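Local atomic coordinates of zinc-binding protein TroA (Treponema pallidum, PDB entry 1K0F), a protein that binds zinc with high affinity in the periplasm and delivers it to the membrane permease of the TroABC ABC transporter for import. Residues F99-W104 with Q186-A191. Sequence-based numbering, arbitrary orientation.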
# COMPACT_ATOMS: atom_id res chain seq x y z
N PHE A 99 -13.46 5.92 -1.69
CA PHE A 99 -13.22 4.88 -0.69
C PHE A 99 -11.72 4.64 -0.63
O PHE A 99 -11.15 3.96 -1.49
CB PHE A 99 -13.94 3.58 -1.10
CG PHE A 99 -15.22 3.32 -0.35
CD1 PHE A 99 -15.38 3.78 0.96
CD2 PHE A 99 -16.26 2.62 -0.95
CE1 PHE A 99 -16.57 3.54 1.66
CE2 PHE A 99 -17.45 2.38 -0.26
CZ PHE A 99 -17.60 2.84 1.05
N ASP A 100 -11.07 5.20 0.40
CA ASP A 100 -9.63 5.04 0.59
C ASP A 100 -9.25 3.58 0.34
O ASP A 100 -9.61 2.70 1.10
CB ASP A 100 -9.26 5.46 2.01
CG ASP A 100 -7.76 5.67 2.20
OD1 ASP A 100 -7.02 5.66 1.20
OD2 ASP A 100 -7.32 5.83 3.36
N PRO A 101 -8.51 3.33 -0.74
CA PRO A 101 -8.07 1.98 -1.11
C PRO A 101 -6.80 1.47 -0.46
O PRO A 101 -6.42 0.32 -0.66
CB PRO A 101 -7.93 2.06 -2.63
CG PRO A 101 -7.66 3.52 -2.91
CD PRO A 101 -8.05 4.34 -1.72
N HIS A 102 -6.14 2.31 0.34
CA HIS A 102 -4.89 1.94 0.99
C HIS A 102 -5.08 1.19 2.29
O HIS A 102 -4.47 1.53 3.30
CB HIS A 102 -4.06 3.18 1.20
CG HIS A 102 -3.89 4.00 -0.04
ND1 HIS A 102 -4.81 4.94 -0.45
CD2 HIS A 102 -2.92 3.99 -0.99
CE1 HIS A 102 -4.42 5.48 -1.59
NE2 HIS A 102 -3.27 4.92 -1.93
N VAL A 103 -5.91 0.16 2.24
CA VAL A 103 -6.22 -0.65 3.41
C VAL A 103 -5.08 -1.55 3.89
O VAL A 103 -5.11 -2.05 5.01
CB VAL A 103 -7.46 -1.52 3.12
CG1 VAL A 103 -8.67 -0.64 2.87
CG2 VAL A 103 -7.18 -2.40 1.92
N TRP A 104 -4.09 -1.75 3.04
CA TRP A 104 -2.97 -2.59 3.43
C TRP A 104 -2.12 -1.87 4.46
O TRP A 104 -1.02 -2.33 4.79
CB TRP A 104 -2.11 -2.91 2.22
CG TRP A 104 -1.67 -1.68 1.53
CD1 TRP A 104 -0.65 -0.85 1.90
CD2 TRP A 104 -2.26 -1.11 0.36
NE1 TRP A 104 -0.57 0.21 1.03
CE2 TRP A 104 -1.54 0.08 0.08
CE3 TRP A 104 -3.31 -1.49 -0.47
CZ2 TRP A 104 -1.86 0.89 -1.01
CZ3 TRP A 104 -3.63 -0.68 -1.55
CH2 TRP A 104 -2.90 0.50 -1.81
N GLN A 186 0.09 14.94 -2.16
CA GLN A 186 -0.83 14.58 -3.23
C GLN A 186 -2.03 13.90 -2.58
O GLN A 186 -1.90 13.29 -1.53
CB GLN A 186 -0.15 13.65 -4.22
CG GLN A 186 0.52 14.37 -5.37
CD GLN A 186 0.52 13.55 -6.64
OE1 GLN A 186 -0.49 13.48 -7.36
NE2 GLN A 186 1.65 12.91 -6.93
N GLY A 187 -3.20 13.99 -3.21
CA GLY A 187 -4.39 13.39 -2.64
C GLY A 187 -4.37 11.88 -2.64
O GLY A 187 -3.34 11.27 -2.93
N VAL A 188 -5.50 11.27 -2.32
CA VAL A 188 -5.60 9.82 -2.30
C VAL A 188 -5.24 9.29 -3.69
O VAL A 188 -5.03 8.09 -3.87
CB VAL A 188 -7.03 9.37 -1.91
CG1 VAL A 188 -8.01 9.65 -3.05
CG2 VAL A 188 -7.03 7.89 -1.56
N SER A 189 -5.19 10.19 -4.67
CA SER A 189 -4.86 9.83 -6.05
C SER A 189 -3.77 10.74 -6.60
O SER A 189 -3.77 11.95 -6.37
CB SER A 189 -6.10 9.91 -6.94
OG SER A 189 -5.80 9.57 -8.28
N THR A 190 -2.84 10.14 -7.34
CA THR A 190 -1.73 10.86 -7.96
C THR A 190 -2.12 11.33 -9.35
O THR A 190 -1.29 11.84 -10.11
CB THR A 190 -0.49 9.97 -8.10
OG1 THR A 190 -0.91 8.61 -8.24
CG2 THR A 190 0.38 10.11 -6.87
N ALA A 191 -3.40 11.14 -9.68
CA ALA A 191 -3.95 11.55 -10.96
C ALA A 191 -4.35 13.01 -10.83
O ALA A 191 -5.24 13.51 -11.52
CB ALA A 191 -5.18 10.70 -11.30
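Val188 lays one methyl, CG2, over the junction of Asp100, Pro101 and His102, where the two lobes of this periplasmic metal-binding protein, a member of the bacterial solute-binding protein 9 family, close on each other in the zinc-free state. His102 is one of four zinc ligands; with His37, His168 and Asp248 it surrounds the empty site. CG2 stands anti to the backbone N of Val188, reaching across to the facing loop, and the shortest approach of Val188 CG2, 3.5 Å, is to Asp100 OD1. The same Val188 CG2 meets Pro101 CD at 3.7 Å, the apolar part of the contact, and His102 CE1 at 3.6 Å. The methyl thus lies beside the pair formed by Asp100 and His102, in which His102 ND1 donates to Asp100 OD1 over 2.9 Å in an almost straight bond, 170° at the hydrogen. The carboxylate oxygen lies close to the imidazole plane, and ND1 approaches it almost in line with its C-O bond, an arrangement that fixes the rotation of the ring and, with the proton on ND1, leaves NE2 as the nitrogen that would probably face the metal. The negative charge alongside might then make NE2 a stronger donor to zinc. His102 CA rests on one face of the Trp104 indole, 3.6 Å above its plane and off-centre, near the edge, while NE1 of Trp104 is held by the carbonyl of Ser247. Asp100, Pro101 and His102 are all buried; Leu94 of strand 93-94 touches both Asp100 and Val188, adding to the packing, and the Asp100 carbonyl takes a hydrogen bond from Tyr173. The contact extends from Val188's side chain to its main chain: Val188 O lies at the imidazole edge, near the ring plane, 3.5 Å from His102 CE1.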